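Local structure of L-ornithine N(5)-monooxygenase (Pseudomonas aeruginosa, 3S5W) at residues T282-R293 with E395-Q403. The protein catalyses the FAD- and NADPH-dependent N5-hydroxylation of L-ornithine, the first step in making hydroxamate siderophores such as pyoverdin. Residues are numbered along the deposited sequence; the frame is centred on the assembly and turned at random.
Sequences TDLIYSREHAER and EIGRDYRLQ. With PO4 (phosphate ion), chain G.
Thr282 lays its CG2 over the centre of the Arg398 guanidinium, 3.6 Å from CZ, and the same methyl touches the hydroxyl of Tyr400. One residue on, Asp283 meets that guanidinium at its edge. Arg398 grips the Asp283 carboxylate side-on, NE (2.8 Å) and NH2 (3.0 Å) both converging on OD2; NE arrives nearly along the C-O axis, NH2 from above the carboxylate. A bend at chi2 directs Arg398 CD and the guanidinium toward these two residues, while CB makes a CH-pi contact over one face of the Tyr286 ring, 4.2 Å from the centroid. Tyr286, its CG anti to the backbone N (chi1 -162°), pushes the ring to the 395-403 loop, and OH donates to a lone pair of Ile396 O at 2.9 Å. Arg293, from the next helix, puts NH2 over the opposite face. Its extended chain ends in a nearly coplanar, end-on pair with Glu395, NH1 to OE1 (2.7 Å) and NH2 to OE2 (2.9 Å), each on a syn lone pair. NH2 also donates almost straight (177°) to Tyr286 O, and NE to Ile285 O, fixing the guanidinium's rotation. The Thr282 side chain lies about 10 Å from bound N5-hydroxy-L-ornithine, near the active site. Arg398 NH1 forms a second salt bridge, with Glu438 of helix 432-447. Thus a tyrosine between two carboxylate-paired arginines joins both helices to the loop, and two carboxylates probably stabilise the charge of Arg398.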
loop_
_atom_site.group_PDB
_atom_site.type_symbol
_atom_site.label_atom_id
_atom_site.label_comp_id
_atom_site.label_asym_id
_atom_site.label_seq_id
_atom_site.Cartn_x
_atom_site.Cartn_y
_atom_site.Cartn_z
ATOM N N THR A 282 15.399 -10.780 -4.285
ATOM C CA THR A 282 15.813 -9.390 -3.968
ATOM C C THR A 282 17.279 -9.205 -4.386
ATOM O O THR A 282 17.617 -8.237 -5.084
ATOM C CB THR A 282 15.576 -9.018 -2.492
ATOM O OG1 THR A 282 14.202 -9.251 -2.156
ATOM C CG2 THR A 282 15.932 -7.496 -2.206
ATOM N N ASP A 283 18.123 -10.150 -3.978
ATOM C CA ASP A 283 19.565 -10.149 -4.298
ATOM C C ASP A 283 19.788 -10.223 -5.795
ATOM O O ASP A 283 20.651 -9.519 -6.357
ATOM C CB ASP A 283 20.263 -11.343 -3.635
ATOM C CG ASP A 283 20.550 -11.118 -2.166
ATOM O OD1 ASP A 283 20.705 -12.125 -1.443
ATOM O OD2 ASP A 283 20.628 -9.944 -1.714
ATOM N N LEU A 284 18.991 -11.064 -6.458
ATOM C CA LEU A 284 19.135 -11.279 -7.882
ATOM C C LEU A 284 18.855 -9.991 -8.685
ATOM O O LEU A 284 19.679 -9.577 -9.485
ATOM C CB LEU A 284 18.214 -12.425 -8.330
ATOM C CG LEU A 284 18.264 -12.944 -9.779
ATOM C CD1 LEU A 284 17.536 -12.049 -10.743
ATOM C CD2 LEU A 284 19.709 -13.203 -10.234
ATOM N N ILE A 285 17.691 -9.376 -8.480
ATOM C CA ILE A 285 17.367 -8.171 -9.232
ATOM C C ILE A 285 18.331 -7.014 -8.919
ATOM O O ILE A 285 18.756 -6.290 -9.829
ATOM C CB ILE A 285 15.864 -7.747 -9.128
ATOM C CG1 ILE A 285 15.545 -6.638 -10.157
ATOM C CG2 ILE A 285 15.463 -7.404 -7.681
ATOM C CD1 ILE A 285 14.044 -6.426 -10.428
ATOM N N TYR A 286 18.686 -6.873 -7.642
ATOM C CA TYR A 286 19.658 -5.852 -7.242
ATOM C C TYR A 286 21.031 -6.001 -7.945
ATOM O O TYR A 286 21.651 -5.009 -8.307
ATOM C CB TYR A 286 19.850 -5.823 -5.736
ATOM C CG TYR A 286 20.481 -4.507 -5.325
ATOM C CD1 TYR A 286 21.881 -4.383 -5.202
ATOM C CD2 TYR A 286 19.687 -3.363 -5.141
ATOM C CE1 TYR A 286 22.463 -3.149 -4.864
ATOM C CE2 TYR A 286 20.259 -2.134 -4.804
ATOM C CZ TYR A 286 21.647 -2.034 -4.670
ATOM O OH TYR A 286 22.200 -0.809 -4.331
ATOM N N SER A 287 21.479 -7.241 -8.127
ATOM C CA SER A 287 22.709 -7.563 -8.878
ATOM C C SER A 287 22.659 -7.238 -10.384
ATOM O O SER A 287 23.716 -7.152 -11.036
ATOM C CB SER A 287 23.082 -9.038 -8.681
ATOM O OG SER A 287 22.304 -9.886 -9.526
ATOM N N ARG A 288 21.460 -7.061 -10.945
ATOM C CA ARG A 288 21.326 -6.868 -12.395
ATOM C C ARG A 288 21.530 -5.430 -12.809
ATOM O O ARG A 288 21.312 -4.522 -12.017
ATOM C CB ARG A 288 19.976 -7.361 -12.932
ATOM C CG ARG A 288 19.742 -8.849 -12.777
ATOM C CD ARG A 288 20.951 -9.665 -13.191
ATOM N NE ARG A 288 20.588 -11.051 -13.430
ATOM C CZ ARG A 288 21.360 -12.090 -13.136
ATOM N NH1 ARG A 288 22.544 -11.908 -12.556
ATOM N NH2 ARG A 288 20.932 -13.321 -13.393
ATOM N N GLU A 289 21.957 -5.238 -14.055
ATOM C CA GLU A 289 22.079 -3.894 -14.619
ATOM C C GLU A 289 20.688 -3.348 -14.905
ATOM O O GLU A 289 19.718 -4.111 -14.964
ATOM C CB GLU A 289 22.947 -3.907 -15.871
ATOM C CG GLU A 289 24.296 -4.524 -15.585
ATOM C CD GLU A 289 25.388 -4.000 -16.475
ATOM O OE1 GLU A 289 26.262 -3.281 -15.935
ATOM O OE2 GLU A 289 25.377 -4.300 -17.697
ATOM N N HIS A 290 20.601 -2.029 -15.079
ATOM C CA HIS A 290 19.318 -1.344 -15.141
ATOM C C HIS A 290 18.371 -1.817 -16.272
ATOM O O HIS A 290 17.166 -1.951 -16.031
ATOM C CB HIS A 290 19.501 0.189 -15.041
ATOM C CG HIS A 290 19.198 0.938 -16.299
ATOM N ND1 HIS A 290 17.980 1.549 -16.519
ATOM C CD2 HIS A 290 19.963 1.218 -17.387
ATOM C CE1 HIS A 290 17.998 2.155 -17.698
ATOM N NE2 HIS A 290 19.189 1.966 -18.246
ATOM N N ALA A 291 18.902 -2.105 -17.468
ATOM C CA ALA A 291 18.054 -2.584 -18.578
ATOM C C ALA A 291 17.414 -3.945 -18.251
ATOM O O ALA A 291 16.230 -4.193 -18.569
ATOM C CB ALA A 291 18.855 -2.655 -19.912
ATOM N N GLU A 292 18.197 -4.804 -17.593
ATOM C CA GLU A 292 17.749 -6.143 -17.237
ATOM C C GLU A 292 16.767 -6.130 -16.051
ATOM O O GLU A 292 15.804 -6.906 -16.029
ATOM C CB GLU A 292 18.942 -7.042 -16.934
ATOM C CG GLU A 292 18.591 -8.448 -16.412
ATOM C CD GLU A 292 17.850 -9.327 -17.421
ATOM O OE1 GLU A 292 17.575 -8.892 -18.572
ATOM O OE2 GLU A 292 17.518 -10.464 -17.044
ATOM N N ARG A 293 17.013 -5.262 -15.072
ATOM C CA ARG A 293 16.019 -5.023 -13.994
ATOM C C ARG A 293 14.665 -4.614 -14.572
ATOM O O ARG A 293 13.626 -5.144 -14.159
ATOM C CB ARG A 293 16.480 -3.920 -13.023
ATOM C CG ARG A 293 17.683 -4.224 -12.138
ATOM C CD ARG A 293 17.983 -2.970 -11.322
ATOM N NE ARG A 293 19.055 -3.124 -10.343
ATOM C CZ ARG A 293 19.516 -2.118 -9.592
ATOM N NH1 ARG A 293 19.001 -0.901 -9.728
ATOM N NH2 ARG A 293 20.487 -2.327 -8.718
ATOM N N GLU A 395 21.638 5.638 -6.409
ATOM C CA GLU A 395 20.417 4.929 -5.979
ATOM C C GLU A 395 20.552 4.401 -4.540
ATOM O O GLU A 395 21.664 4.277 -4.004
ATOM C CB GLU A 395 20.041 3.771 -6.953
ATOM C CG GLU A 395 20.986 2.534 -6.893
ATOM C CD GLU A 395 20.498 1.306 -7.681
ATOM O OE1 GLU A 395 19.426 1.365 -8.312
ATOM O OE2 GLU A 395 21.205 0.269 -7.667
ATOM N N ILE A 396 19.410 4.094 -3.928
ATOM C CA ILE A 396 19.329 3.361 -2.649
ATOM C C ILE A 396 20.265 2.120 -2.574
ATOM O O ILE A 396 20.458 1.400 -3.579
ATOM C CB ILE A 396 17.837 2.944 -2.418
ATOM C CG1 ILE A 396 17.561 2.601 -0.956
ATOM C CG2 ILE A 396 17.436 1.807 -3.363
ATOM C CD1 ILE A 396 16.059 2.505 -0.648
ATOM N N GLY A 397 20.830 1.866 -1.394
ATOM C CA GLY A 397 21.718 0.723 -1.195
ATOM C C GLY A 397 20.931 -0.589 -1.114
ATOM O O GLY A 397 19.706 -0.582 -0.966
ATOM N N ARG A 398 21.638 -1.709 -1.195
ATOM C CA ARG A 398 21.037 -3.031 -0.954
ATOM C C ARG A 398 20.293 -3.047 0.387
ATOM O O ARG A 398 19.164 -3.555 0.465
ATOM C CB ARG A 398 22.109 -4.119 -0.972
ATOM C CG ARG A 398 21.598 -5.558 -0.699
ATOM C CD ARG A 398 20.446 -5.990 -1.646
ATOM N NE ARG A 398 19.885 -7.290 -1.244
ATOM C CZ ARG A 398 18.984 -7.469 -0.265
ATOM N NH1 ARG A 398 18.478 -6.426 0.401
ATOM N NH2 ARG A 398 18.528 -8.693 0.014
ATOM N N ASP A 399 20.914 -2.455 1.420
ATOM C CA ASP A 399 20.321 -2.384 2.769
ATOM C C ASP A 399 19.234 -1.300 2.978
ATOM O O ASP A 399 18.850 -1.011 4.114
ATOM C CB ASP A 399 21.435 -2.250 3.831
ATOM C CG ASP A 399 22.202 -0.914 3.718
ATOM O OD1 ASP A 399 21.997 -0.196 2.716
ATOM O OD2 ASP A 399 22.997 -0.609 4.631
ATOM N N TYR A 400 18.754 -0.719 1.884
ATOM C CA TYR A 400 17.651 0.251 1.855
ATOM C C TYR A 400 18.061 1.656 2.358
ATOM O O TYR A 400 17.219 2.499 2.579
ATOM C CB TYR A 400 16.397 -0.264 2.591
ATOM C CG TYR A 400 15.910 -1.568 2.007
ATOM C CD1 TYR A 400 15.064 -1.570 0.883
ATOM C CD2 TYR A 400 16.314 -2.798 2.553
ATOM C CE1 TYR A 400 14.608 -2.784 0.303
ATOM C CE2 TYR A 400 15.864 -4.021 1.985
ATOM C CZ TYR A 400 15.005 -3.984 0.854
ATOM O OH TYR A 400 14.547 -5.154 0.278
ATOM N N ARG A 401 19.365 1.882 2.464
ATOM C CA ARG A 401 19.894 3.167 2.916
ATOM C C ARG A 401 20.116 4.090 1.722
ATOM O O ARG A 401 20.729 3.686 0.718
ATOM C CB ARG A 401 21.205 2.931 3.670
ATOM C CG ARG A 401 21.691 4.178 4.352
ATOM C CD ARG A 401 22.743 3.829 5.323
ATOM N NE ARG A 401 23.445 5.031 5.732
ATOM C CZ ARG A 401 24.536 5.014 6.481
ATOM N NH1 ARG A 401 25.036 3.848 6.891
ATOM N NH2 ARG A 401 25.116 6.165 6.828
ATOM N N LEU A 402 19.569 5.308 1.824
ATOM C CA LEU A 402 19.737 6.372 0.832
ATOM C C LEU A 402 21.196 6.804 0.832
ATOM O O LEU A 402 21.750 7.085 1.889
ATOM C CB LEU A 402 18.856 7.599 1.163
ATOM C CG LEU A 402 17.332 7.462 1.262
ATOM C CD1 LEU A 402 16.617 8.801 1.032
ATOM C CD2 LEU A 402 16.843 6.439 0.262
ATOM N N GLN A 403 21.813 6.829 -0.343
ATOM C CA GLN A 403 23.203 7.271 -0.433
ATOM C C GLN A 403 23.262 8.792 -0.298
ATOM O O GLN A 403 22.547 9.522 -0.991
ATOM C CB GLN A 403 23.924 6.762 -1.708
ATOM C CG GLN A 403 25.456 7.132 -1.814
ATOM C CD GLN A 403 26.320 6.828 -0.539
ATOM O OE1 GLN A 403 25.905 7.059 0.610
ATOM N NE2 GLN A 403 27.542 6.343 -0.767
HETATM P P PO4 G . 28.287 5.204 7.951
HETATM O O1 PO4 G . 27.349 4.131 8.477
HETATM O O2 PO4 G . 27.656 6.570 8.151
HETATM O O3 PO4 G . 29.593 5.115 8.704
HETATM O O4 PO4 G . 28.566 4.992 6.477
#